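Local atomic coordinates of aromatic-amino-acid:2-oxoglutarate transaminase (Candida albicans, PDB entry 6HND), a protein that probably transfers the amino group of aromatic amino acids to 2-oxoglutarate, using pyridoxal 5'-phosphate as cofactor. Residues Lys425-Val430 with Glu515-Gly520; Ala205-Ile210 with Leu479-Asp484; Val225-Leu228 with Lys233-Pro236; Leu457-Leu462 with Asn487-Cys492. All coordinates share one frame; numbering follows the deposited sequence.

Interaction 1 of 4, residues Lys425-Val430 with Glu515-Gly520; sequences KGYVDV and EFFSNG
The rings of Tyr427 and Phe517 lie in an offset stack, their centroids 4.4 Å apart and their planes tilted by 14°. The two side chains run antiparallel, each past the other, so that each CB sits over the partner's ring. Tyr427 CB sits almost on the normal of the Phe517 ring, 3.8 Å from its centroid. Phe517 CB comes over the Tyr427 ring nearer the rim, and the closest ring atoms are Tyr427 CD1 and Phe517 CD2 at 3.4 Å. With CG beside the backbone N (chi1 -59°), Tyr427 presents one face to Phe517 and the opposite face to Lys425 CB. The stack joins the ends of two helices: Gly426, after helix 421-424, and Gly520, after helix 499-518, have positive phi and complete Schellman motifs; the first leads into strand 428-430, an outer strand of the antiparallel four-stranded sheet. That strand is paired with strand 438-443, whose Ile443 also touches Phe517. Past the stack the contact turns polar. One water lies in the plane of the Tyr427 ring, 2.9 Å from Tyr427 OH, and donates to Ser518 OG, which is also bonded to the carbonyl of Tyr514.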
loop_
_atom_site.group_PDB
_atom_site.type_symbol
_atom_site.label_atom_id
_atom_site.label_comp_id
_atom_site.label_asym_id
_atom_site.label_seq_id
_atom_site.Cartn_x
_atom_site.Cartn_y
_atom_site.Cartn_z
ATOM N N LYS B 425 24.444 41.095 -9.735
ATOM C CA LYS B 425 25.012 41.775 -8.537
ATOM C C LYS B 425 25.628 40.744 -7.576
ATOM O O LYS B 425 26.293 41.166 -6.622
ATOM C CB LYS B 425 23.948 42.661 -7.878
ATOM C CG LYS B 425 23.493 43.829 -8.744
ATOM C CD LYS B 425 22.745 44.902 -7.986
ATOM C CE LYS B 425 23.632 45.802 -7.144
ATOM N NZ LYS B 425 24.535 46.635 -7.976
ATOM N N GLY B 426 25.418 39.445 -7.794
ATOM C CA GLY B 426 25.972 38.384 -6.920
ATOM C C GLY B 426 25.141 38.116 -5.666
ATOM O O GLY B 426 25.661 37.499 -4.759
ATOM N N TYR B 427 23.870 38.512 -5.621
ATOM C CA TYR B 427 22.986 38.252 -4.455
ATOM C C TYR B 427 22.559 36.777 -4.467
ATOM O O TYR B 427 22.299 36.193 -3.398
ATOM C CB TYR B 427 21.744 39.153 -4.453
ATOM C CG TYR B 427 21.964 40.647 -4.430
ATOM C CD1 TYR B 427 23.107 41.235 -3.921
ATOM C CD2 TYR B 427 20.965 41.486 -4.890
ATOM C CE1 TYR B 427 23.260 42.614 -3.895
ATOM C CE2 TYR B 427 21.102 42.860 -4.884
ATOM C CZ TYR B 427 22.249 43.431 -4.379
ATOM O OH TYR B 427 22.342 44.792 -4.402
ATOM N N VAL B 428 22.443 36.198 -5.657
ATOM C CA VAL B 428 21.976 34.799 -5.830
ATOM C C VAL B 428 22.943 34.085 -6.767
ATOM O O VAL B 428 23.631 34.755 -7.570
ATOM C CB VAL B 428 20.526 34.737 -6.345
ATOM C CG1 VAL B 428 19.552 35.477 -5.421
ATOM C CG2 VAL B 428 20.413 35.236 -7.781
ATOM N N ASP B 429 23.010 32.765 -6.635
ATOM C CA ASP B 429 23.752 31.876 -7.562
ATOM C C ASP B 429 22.907 30.624 -7.695
ATOM O O ASP B 429 21.933 30.495 -6.918
ATOM C CB ASP B 429 25.162 31.558 -7.058
ATOM C CG ASP B 429 26.137 31.173 -8.162
ATOM O OD1 ASP B 429 25.687 30.917 -9.284
ATOM O OD2 ASP B 429 27.334 31.140 -7.885
ATOM N N VAL B 430 23.271 29.770 -8.644
ATOM C CA VAL B 430 22.561 28.510 -8.961
ATOM C C VAL B 430 23.615 27.433 -9.155
ATOM O O VAL B 430 24.621 27.722 -9.828
ATOM C CB VAL B 430 21.712 28.656 -10.226
ATOM C CG1 VAL B 430 20.332 28.095 -9.999
ATOM C CG2 VAL B 430 21.608 30.101 -10.676
ATOM N N GLU B 515 14.794 43.059 -4.229
ATOM C CA GLU B 515 14.161 44.045 -3.323
ATOM C C GLU B 515 14.661 43.770 -1.913
ATOM O O GLU B 515 14.986 44.731 -1.200
ATOM C CB GLU B 515 12.636 44.012 -3.370
ATOM C CG GLU B 515 11.992 45.294 -2.830
ATOM C CD GLU B 515 10.604 45.113 -2.220
ATOM O OE1 GLU B 515 10.467 45.272 -0.967
ATOM O OE2 GLU B 515 9.655 44.792 -2.984
ATOM N N PHE B 516 14.747 42.504 -1.523
ATOM C CA PHE B 516 15.071 42.127 -0.122
ATOM C C PHE B 516 16.474 42.648 0.202
ATOM O O PHE B 516 16.649 43.266 1.286
ATOM C CB PHE B 516 14.890 40.625 0.084
ATOM C CG PHE B 516 15.389 40.103 1.403
ATOM C CD1 PHE B 516 14.619 40.216 2.545
ATOM C CD2 PHE B 516 16.595 39.445 1.484
ATOM C CE1 PHE B 516 15.071 39.723 3.757
ATOM C CE2 PHE B 516 17.048 38.950 2.692
ATOM C CZ PHE B 516 16.291 39.094 3.830
ATOM N N PHE B 517 17.423 42.454 -0.720
ATOM C CA PHE B 517 18.826 42.942 -0.610
ATOM C C PHE B 517 18.880 44.483 -0.639
ATOM O O PHE B 517 19.559 45.076 0.241
ATOM C CB PHE B 517 19.706 42.284 -1.677
ATOM C CG PHE B 517 20.382 41.010 -1.213
ATOM C CD1 PHE B 517 19.667 39.821 -1.106
ATOM C CD2 PHE B 517 21.719 41.016 -0.834
ATOM C CE1 PHE B 517 20.286 38.659 -0.678
ATOM C CE2 PHE B 517 22.335 39.861 -0.392
ATOM C CZ PHE B 517 21.616 38.683 -0.322
ATOM N N SER B 518 18.162 45.121 -1.568
ATOM C CA SER B 518 18.042 46.603 -1.685
ATOM C C SER B 518 17.515 47.193 -0.363
ATOM O O SER B 518 17.998 48.272 0.031
ATOM C CB SER B 518 17.166 47.003 -2.846
ATOM O OG SER B 518 17.576 46.336 -4.042
ATOM N N ASN B 519 16.596 46.485 0.307
ATOM C CA ASN B 519 15.983 46.891 1.598
ATOM C C ASN B 519 16.945 46.686 2.781
ATOM O O ASN B 519 16.509 46.964 3.913
ATOM C CB ASN B 519 14.686 46.125 1.870
ATOM C CG ASN B 519 13.596 46.416 0.866
ATOM O OD1 ASN B 519 13.745 47.286 0.015
ATOM N ND2 ASN B 519 12.510 45.669 0.940
ATOM N N GLY B 520 18.190 46.252 2.554
ATOM C CA GLY B 520 19.155 45.928 3.623
ATOM C C GLY B 520 18.839 44.609 4.330
ATOM O O GLY B 520 19.262 44.464 5.504
HETATM O O HOH W 1 20.292 46.832 -4.802
#

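Interaction 2 of 4, residues Ala205-Ile210 with Leu479-Asp484; sequences AVPVKI and LEFSKD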
loop_
_atom_site.group_PDB
_atom_site.type_symbol
_atom_site.label_atom_id
_atom_site.label_comp_id
_atom_site.label_asym_id
_atom_site.label_seq_id
_atom_site.Cartn_x
_atom_site.Cartn_y
_atom_site.Cartn_z
ATOM N N ALA B 205 19.186 9.136 12.927
ATOM C CA ALA B 205 19.741 9.781 11.717
ATOM C C ALA B 205 20.926 10.662 12.119
ATOM O O ALA B 205 20.762 11.567 12.960
ATOM C CB ALA B 205 18.672 10.590 11.042
ATOM N N VAL B 206 22.091 10.392 11.543
ATOM C CA VAL B 206 23.310 11.236 11.696
ATOM C C VAL B 206 23.555 11.917 10.354
ATOM O O VAL B 206 23.632 11.253 9.317
ATOM C CB VAL B 206 24.492 10.383 12.183
ATOM C CG1 VAL B 206 25.834 11.017 11.872
ATOM C CG2 VAL B 206 24.325 10.096 13.674
ATOM N N PRO B 207 23.596 13.263 10.350
ATOM C CA PRO B 207 23.742 14.035 9.124
ATOM C C PRO B 207 25.158 13.953 8.537
ATOM O O PRO B 207 26.105 13.997 9.277
ATOM C CB PRO B 207 23.410 15.459 9.599
ATOM C CG PRO B 207 23.908 15.482 11.028
ATOM C CD PRO B 207 23.564 14.103 11.555
ATOM N N VAL B 208 25.255 13.824 7.222
ATOM C CA VAL B 208 26.526 13.773 6.444
ATOM C C VAL B 208 26.591 15.069 5.631
ATOM O O VAL B 208 25.694 15.277 4.774
ATOM C CB VAL B 208 26.569 12.521 5.539
ATOM C CG1 VAL B 208 27.638 12.625 4.467
ATOM C CG2 VAL B 208 26.756 11.225 6.330
ATOM N N LYS B 209 27.598 15.904 5.877
ATOM C CA LYS B 209 27.710 17.257 5.269
ATOM C C LYS B 209 27.740 17.150 3.741
ATOM O O LYS B 209 28.315 16.210 3.191
ATOM C CB LYS B 209 28.958 18.014 5.737
ATOM C CG LYS B 209 29.047 18.258 7.235
ATOM C CD LYS B 209 30.080 19.301 7.636
ATOM C CE LYS B 209 30.374 19.296 9.129
ATOM N NZ LYS B 209 31.243 20.438 9.491
ATOM N N ILE B 210 27.091 18.102 3.088
ATOM C CA ILE B 210 27.103 18.250 1.616
ATOM C C ILE B 210 28.055 19.382 1.283
ATOM O O ILE B 210 28.008 20.422 1.947
ATOM C CB ILE B 210 25.687 18.510 1.098
ATOM C CG1 ILE B 210 24.899 17.199 1.045
ATOM C CG2 ILE B 210 25.741 19.214 -0.249
ATOM C CD1 ILE B 210 23.437 17.415 0.839
ATOM N N LEU B 479 18.756 20.711 12.152
ATOM C CA LEU B 479 18.720 22.137 11.786
ATOM C C LEU B 479 19.972 22.838 12.321
ATOM O O LEU B 479 20.606 23.536 11.529
ATOM C CB LEU B 479 17.429 22.744 12.342
ATOM C CG LEU B 479 17.134 24.172 11.880
ATOM C CD1 LEU B 479 17.438 24.333 10.393
ATOM C CD2 LEU B 479 15.689 24.551 12.184
ATOM N N GLU B 480 20.326 22.648 13.597
ATOM C CA GLU B 480 21.508 23.316 14.209
ATOM C C GLU B 480 22.744 22.925 13.400
ATOM O O GLU B 480 23.549 23.804 13.023
ATOM C CB GLU B 480 21.673 22.944 15.688
ATOM C CG GLU B 480 21.196 24.033 16.644
ATOM C CD GLU B 480 21.927 25.362 16.492
ATOM O OE1 GLU B 480 21.234 26.389 16.403
ATOM O OE2 GLU B 480 23.191 25.360 16.422
ATOM N N PHE B 481 22.873 21.641 13.097
ATOM C CA PHE B 481 24.050 21.129 12.365
ATOM C C PHE B 481 24.219 21.860 11.031
ATOM O O PHE B 481 25.357 22.212 10.716
ATOM C CB PHE B 481 23.884 19.642 12.092
ATOM C CG PHE B 481 25.092 18.991 11.475
ATOM C CD1 PHE B 481 26.163 18.589 12.269
ATOM C CD2 PHE B 481 25.131 18.740 10.112
ATOM C CE1 PHE B 481 27.259 17.951 11.698
ATOM C CE2 PHE B 481 26.210 18.071 9.553
ATOM C CZ PHE B 481 27.276 17.683 10.345
ATOM N N SER B 482 23.131 22.038 10.275
ATOM C CA SER B 482 23.142 22.458 8.853
ATOM C C SER B 482 22.825 23.956 8.662
ATOM O O SER B 482 22.862 24.423 7.529
ATOM C CB SER B 482 22.195 21.576 8.113
ATOM O OG SER B 482 22.593 20.233 8.271
ATOM N N LYS B 483 22.547 24.677 9.734
ATOM C CA LYS B 483 22.206 26.127 9.793
ATOM C C LYS B 483 23.020 26.911 8.760
ATOM O O LYS B 483 22.414 27.644 7.939
ATOM C CB LYS B 483 22.533 26.665 11.200
ATOM C CG LYS B 483 21.480 27.529 11.867
ATOM C CD LYS B 483 22.019 28.442 12.972
ATOM C CE LYS B 483 22.831 27.726 14.035
ATOM N NZ LYS B 483 24.287 27.910 13.833
ATOM N N ASP B 484 24.349 26.800 8.838
ATOM C CA ASP B 484 25.286 27.663 8.067
ATOM C C ASP B 484 25.220 27.369 6.566
ATOM O O ASP B 484 25.650 28.230 5.836
ATOM C CB ASP B 484 26.728 27.514 8.540
ATOM C CG ASP B 484 26.962 28.127 9.907
ATOM O OD1 ASP B 484 26.231 29.093 10.261
ATOM O OD2 ASP B 484 27.868 27.624 10.604
#
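Strand 204-208 passes the short helix 479-482 with a CA separation of 7.8 Å for Pro207 and Phe481, and Lys209, just beyond the strand, stands as far from Ser482. The gap is filled by the Phe481 ring. Its CG is anti to the backbone N (chi1 -174°), which carries the ring out from the helix onto the strand. Pro207 lies over one face: its CG is 3.7 Å from the ring centroid and 14° off the ring normal, a CH-pi contact with Pro207 CG over the ring centre. Pro207 CB adds a second touch, 3.7 Å from Phe481 CD2. At the far end of the ring the extended chain of Lys209 passes at about a right angle to the Phe481 side chain. Its CG and CE lie 3.6 and 3.7 Å from Phe481 CZ, so the lysine is used here for its methylenes. Strand 204-208 is the outermost strand on its side of the seven-stranded mixed sheet characteristic of the aminotransferase large domain, next to strand 183-187. Just beyond that neighbour, Glu188 bonds through OE1 to Ser482 OG and through OE2 to the backbone N of Ile210. The direct contact is thus aliphatic against aromatic, held by dispersion and CH-pi attraction, while the two segments also share a directional link through the Glu188 carboxylate.

Interaction 3 of 4, residues Val225-Leu228 with Lys233-Pro236; sequences VDLL and KHYP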
loop_
_atom_site.group_PDB
_atom_site.type_symbol
_atom_site.label_atom_id
_atom_site.label_comp_id
_atom_site.label_asym_id
_atom_site.label_seq_id
_atom_site.Cartn_x
_atom_site.Cartn_y
_atom_site.Cartn_z
ATOM N N VAL B 225 34.808 10.773 5.325
ATOM C CA VAL B 225 35.977 9.994 5.833
ATOM C C VAL B 225 36.264 10.389 7.297
ATOM O O VAL B 225 36.379 9.497 8.157
ATOM C CB VAL B 225 37.192 10.158 4.896
ATOM C CG1 VAL B 225 38.448 9.523 5.468
ATOM C CG2 VAL B 225 36.914 9.556 3.537
ATOM N N ASP B 226 36.329 11.678 7.608
ATOM C CA ASP B 226 36.668 12.151 8.971
ATOM C C ASP B 226 35.626 11.615 9.970
ATOM O O ASP B 226 36.038 11.121 11.069
ATOM C CB ASP B 226 36.800 13.675 9.011
ATOM C CG ASP B 226 37.122 14.177 10.408
ATOM O OD1 ASP B 226 38.247 13.933 10.873
ATOM O OD2 ASP B 226 36.218 14.755 11.046
ATOM N N LEU B 227 34.333 11.729 9.638
ATOM C CA LEU B 227 33.218 11.209 10.485
ATOM C C LEU B 227 33.443 9.707 10.735
ATOM O O LEU B 227 33.346 9.268 11.865
ATOM C CB LEU B 227 31.879 11.492 9.782
ATOM C CG LEU B 227 30.603 10.949 10.435
ATOM C CD1 LEU B 227 30.384 11.549 11.809
ATOM C CD2 LEU B 227 29.384 11.216 9.554
ATOM N N LEU B 228 33.794 8.942 9.711
ATOM C CA LEU B 228 33.938 7.471 9.836
ATOM C C LEU B 228 35.234 7.115 10.574
ATOM O O LEU B 228 35.197 6.203 11.390
ATOM C CB LEU B 228 33.864 6.861 8.440
ATOM C CG LEU B 228 32.449 6.774 7.871
ATOM C CD1 LEU B 228 32.442 6.085 6.505
ATOM C CD2 LEU B 228 31.542 6.036 8.835
ATOM N N LYS B 233 34.770 10.231 18.427
ATOM C CA LYS B 233 35.055 11.626 18.849
ATOM C C LYS B 233 33.839 12.502 18.549
ATOM O O LYS B 233 33.551 13.388 19.370
ATOM C CB LYS B 233 36.308 12.141 18.138
ATOM C CG LYS B 233 37.256 12.975 18.991
ATOM C CD LYS B 233 38.507 13.419 18.236
ATOM C CE LYS B 233 39.491 12.294 17.961
ATOM N NZ LYS B 233 40.513 12.678 16.952
ATOM N N HIS B 234 33.165 12.266 17.416
ATOM C CA HIS B 234 31.921 12.979 17.006
ATOM C C HIS B 234 30.696 12.502 17.805
ATOM O O HIS B 234 29.796 13.321 18.072
ATOM C CB HIS B 234 31.682 12.783 15.509
ATOM C CG HIS B 234 32.682 13.476 14.658
ATOM N ND1 HIS B 234 33.776 12.818 14.124
ATOM C CD2 HIS B 234 32.757 14.754 14.240
ATOM C CE1 HIS B 234 34.472 13.657 13.386
ATOM N NE2 HIS B 234 33.878 14.855 13.463
ATOM N N TYR B 235 30.623 11.205 18.087
ATOM C CA TYR B 235 29.394 10.505 18.548
ATOM C C TYR B 235 29.807 9.421 19.544
ATOM O O TYR B 235 29.622 8.237 19.294
ATOM C CB TYR B 235 28.587 10.007 17.332
ATOM C CG TYR B 235 28.009 11.105 16.459
ATOM C CD1 TYR B 235 27.035 11.962 16.949
ATOM C CD2 TYR B 235 28.435 11.307 15.156
ATOM C CE1 TYR B 235 26.508 12.995 16.180
ATOM C CE2 TYR B 235 27.909 12.322 14.366
ATOM C CZ TYR B 235 26.943 13.172 14.880
ATOM O OH TYR B 235 26.407 14.183 14.142
ATOM N N PRO B 236 30.372 9.797 20.717
ATOM C CA PRO B 236 30.826 8.815 21.703
ATOM C C PRO B 236 29.729 7.863 22.222
ATOM O O PRO B 236 30.084 6.779 22.671
ATOM C CB PRO B 236 31.392 9.656 22.865
ATOM C CG PRO B 236 30.809 11.050 22.650
ATOM C CD PRO B 236 30.636 11.185 21.149
#
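Leu227 and Tyr235 form the tightly packed side of this contact, Asp226 and His234 the side nearer solvent. Leu227 CD1 meets the edge of the Tyr235 ring, in its plane, 3.6 Å from Tyr235 CE2. The same methyl also lies 4.1 Å from His234 CB, so one leucine branch touches both residues where helix 231-234 ends. In Leu227 a chi1 of 176° swings CG away from its own backbone N and brings CD1 across to the second helix although its CB does not point there. Helices 221-229 and 231-234 have a single residue between them, two short helices in succession within the crossover connection from strand 204-208 to strand 243-246 of the mixed sheet. Tyr235 continues the packing inward, touching Val206 and Pro207 of the edge strand and meeting the ring of Trp231. On the outer side His234 is exposed. Asp226 OD2 approaches the imidazole at its edge, near the ring plane, 3.1 Å from His234 CE1, with the carboxylate plane turned 85° from the ring. The distance from Asp226 OD2 to His234 NE2 is 3.4 Å, but the angle is too poor for a hydrogen bond. The imidazole is instead oriented through ND1, which bonds to the carbonyl of Asn230 in the turn. Asp226 OD1 has a weak hydrogen bond from the side-chain ND2 of that same Asn230.

Interaction 4 of 4, residues Leu457-Leu462 with Asn487-Cys492; sequences LLLWKL and NFFRLC
Three leucines of helix 451-465, Leu458, Leu459 and Leu462, gather round the ring of Phe489 on strand 488-492, in the helix-on-sheet packing of the smaller alpha/beta domain of an aminotransferase of this family. Each approaches from a different side. Leu462 CD1 lies over one face, 3.9 Å from the centroid in a CH-pi contact, its side chain coming from the opposite direction to the phenylalanine; chi1 -62° turns its CG opposite the carbonyl carbon and lays CD1 there. Leu458 comes in at the ring edge, with its CD2 3.7 Å from Phe489 CE2. Leu459 CD1 approaches obliquely, 3.8 Å from Phe489 CE1. The short helix and strand segments have axes 11.0 Å apart at an angle of 39°, and the phenylalanine bridges that span. Next outward, Val469 and Pro471 touch Phe489, while Phe516, Leu509 and Ala512 of helix 499-518 pack on Leu458 and Leu462. Backbone bonds to Phe441 fix Phe489 within the antiparallel sheet. Neighbouring Arg490 extends the framework toward the cofactor and the dimer interface: its NH1 bonds to OD1 of Asn252, a pyridoxal 5'-phosphate-binding residue, and its NH2 to the carbonyl O of Ser42 of the second subunit.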
loop_
_atom_site.group_PDB
_atom_site.type_symbol
_atom_site.label_atom_id
_atom_site.label_comp_id
_atom_site.label_asym_id
_atom_site.label_seq_id
_atom_site.Cartn_x
_atom_site.Cartn_y
_atom_site.Cartn_z
ATOM N N LEU B 457 12.555 35.528 6.630
ATOM C CA LEU B 457 12.107 36.882 6.236
ATOM C C LEU B 457 12.043 36.951 4.707
ATOM O O LEU B 457 11.025 37.435 4.185
ATOM C CB LEU B 457 13.090 37.899 6.827
ATOM C CG LEU B 457 12.516 39.288 7.086
ATOM C CD1 LEU B 457 11.279 39.204 7.964
ATOM C CD2 LEU B 457 13.562 40.199 7.702
ATOM N N LEU B 458 13.055 36.397 4.022
ATOM C CA LEU B 458 13.131 36.361 2.538
ATOM C C LEU B 458 12.002 35.479 1.997
ATOM O O LEU B 458 11.420 35.826 0.941
ATOM C CB LEU B 458 14.515 35.859 2.114
ATOM C CG LEU B 458 14.765 35.748 0.614
ATOM C CD1 LEU B 458 14.359 37.019 -0.119
ATOM C CD2 LEU B 458 16.232 35.416 0.336
ATOM N N LEU B 459 11.668 34.392 2.700
ATOM C CA LEU B 459 10.581 33.485 2.250
ATOM C C LEU B 459 9.264 34.279 2.211
ATOM O O LEU B 459 8.581 34.236 1.162
ATOM C CB LEU B 459 10.477 32.270 3.175
ATOM C CG LEU B 459 9.511 31.179 2.698
ATOM C CD1 LEU B 459 9.938 30.607 1.349
ATOM C CD2 LEU B 459 9.370 30.065 3.740
ATOM N N TRP B 460 8.932 35.013 3.281
ATOM C CA TRP B 460 7.726 35.881 3.299
ATOM C C TRP B 460 7.734 36.796 2.063
ATOM O O TRP B 460 6.685 36.906 1.423
ATOM C CB TRP B 460 7.638 36.696 4.586
ATOM C CG TRP B 460 7.268 35.892 5.784
ATOM C CD1 TRP B 460 8.038 35.645 6.887
ATOM C CD2 TRP B 460 6.015 35.226 5.997
ATOM N NE1 TRP B 460 7.336 34.881 7.777
ATOM C CE2 TRP B 460 6.099 34.600 7.256
ATOM C CE3 TRP B 460 4.840 35.098 5.251
ATOM C CZ2 TRP B 460 5.045 33.851 7.775
ATOM C CZ3 TRP B 460 3.806 34.349 5.759
ATOM C CH2 TRP B 460 3.909 33.734 7.005
ATOM N N LYS B 461 8.883 37.391 1.718
ATOM C CA LYS B 461 9.033 38.291 0.540
ATOM C C LYS B 461 8.685 37.570 -0.779
ATOM O O LYS B 461 7.980 38.163 -1.628
ATOM C CB LYS B 461 10.462 38.832 0.468
ATOM C CG LYS B 461 10.607 40.081 -0.377
ATOM C CD LYS B 461 9.602 41.153 0.015
ATOM C CE LYS B 461 10.054 42.545 -0.322
ATOM N NZ LYS B 461 8.960 43.505 -0.079
ATOM N N LEU B 462 9.193 36.354 -0.975
ATOM C CA LEU B 462 8.904 35.537 -2.186
ATOM C C LEU B 462 7.391 35.293 -2.247
ATOM O O LEU B 462 6.803 35.498 -3.331
ATOM C CB LEU B 462 9.650 34.195 -2.138
ATOM C CG LEU B 462 11.178 34.232 -2.102
ATOM C CD1 LEU B 462 11.715 32.830 -2.235
ATOM C CD2 LEU B 462 11.753 35.089 -3.193
ATOM N N ASN B 487 21.349 28.474 3.550
ATOM C CA ASN B 487 21.110 29.729 2.777
ATOM C C ASN B 487 20.734 29.401 1.325
ATOM O O ASN B 487 21.382 29.901 0.399
ATOM C CB ASN B 487 22.313 30.677 2.857
ATOM C CG ASN B 487 23.600 30.051 2.351
ATOM O OD1 ASN B 487 23.861 28.862 2.591
ATOM N ND2 ASN B 487 24.373 30.841 1.615
ATOM N N PHE B 488 19.692 28.608 1.103
ATOM C CA PHE B 488 19.263 28.299 -0.282
ATOM C C PHE B 488 17.784 27.957 -0.300
ATOM O O PHE B 488 17.269 27.502 0.713
ATOM C CB PHE B 488 20.094 27.179 -0.920
ATOM C CG PHE B 488 19.920 25.800 -0.340
ATOM C CD1 PHE B 488 20.708 25.369 0.716
ATOM C CD2 PHE B 488 19.021 24.906 -0.893
ATOM C CE1 PHE B 488 20.592 24.071 1.203
ATOM C CE2 PHE B 488 18.870 23.627 -0.378
ATOM C CZ PHE B 488 19.647 23.214 0.675
ATOM N N PHE B 489 17.169 28.143 -1.457
ATOM C CA PHE B 489 15.838 27.593 -1.786
ATOM C C PHE B 489 16.015 26.492 -2.827
ATOM O O PHE B 489 16.874 26.625 -3.700
ATOM C CB PHE B 489 14.920 28.692 -2.304
ATOM C CG PHE B 489 14.696 29.810 -1.332
ATOM C CD1 PHE B 489 13.891 29.623 -0.215
ATOM C CD2 PHE B 489 15.252 31.061 -1.559
ATOM C CE1 PHE B 489 13.686 30.658 0.686
ATOM C CE2 PHE B 489 15.070 32.089 -0.638
ATOM C CZ PHE B 489 14.287 31.885 0.477
ATOM N N ARG B 490 15.228 25.420 -2.698
ATOM C CA ARG B 490 15.114 24.374 -3.736
ATOM C C ARG B 490 14.043 24.845 -4.701
ATOM O O ARG B 490 12.931 25.187 -4.225
ATOM C CB ARG B 490 14.709 23.012 -3.161
ATOM C CG ARG B 490 14.714 21.887 -4.195
ATOM C CD ARG B 490 14.030 20.640 -3.671
ATOM N NE ARG B 490 12.593 20.808 -3.688
ATOM C CZ ARG B 490 11.719 19.913 -3.284
ATOM N NH1 ARG B 490 12.129 18.747 -2.822
ATOM N NH2 ARG B 490 10.429 20.186 -3.332
ATOM N N LEU B 491 14.345 24.768 -5.990
ATOM C CA LEU B 491 13.408 25.142 -7.078
ATOM C C LEU B 491 13.073 23.883 -7.851
ATOM O O LEU B 491 14.004 23.095 -8.074
ATOM C CB LEU B 491 14.072 26.165 -7.998
ATOM C CG LEU B 491 14.765 27.334 -7.294
ATOM C CD1 LEU B 491 15.462 28.200 -8.325
ATOM C CD2 LEU B 491 13.763 28.149 -6.497
ATOM N N CYS B 492 11.798 23.699 -8.190
ATOM C CA CYS B 492 11.332 22.602 -9.054
ATOM C C CYS B 492 10.611 23.161 -10.288
ATOM O O CYS B 492 9.623 23.898 -10.103
ATOM C CB CYS B 492 10.432 21.643 -8.291
ATOM S SG CYS B 492 9.849 20.307 -9.362
#

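Overall arrangement
The contacts fall into two neighbouring pairs. Interactions 1 and 4, with centres 12 Å apart, both reach the antiparallel sheet, interaction 1 from helix 499-518 and interaction 4 from helix 451-465; these helices pack together and are joined by a salt bridge from Lys461 to Glu515. Interactions 2 and 3, with centres 14 Å apart, join at the edge of the seven-stranded sheet, where Val208 packs on Leu227. Along the chain, interaction 3 is nested within interaction 2 and interaction 4 within interaction 1, while interaction 2 crosses both interaction 1 and interaction 4. Residues 479-484 lead directly toward strand 488-492, so interaction 2 brings a connection of the C-terminal sheet region against the large mixed sheet, tying the two parts of the subunit together.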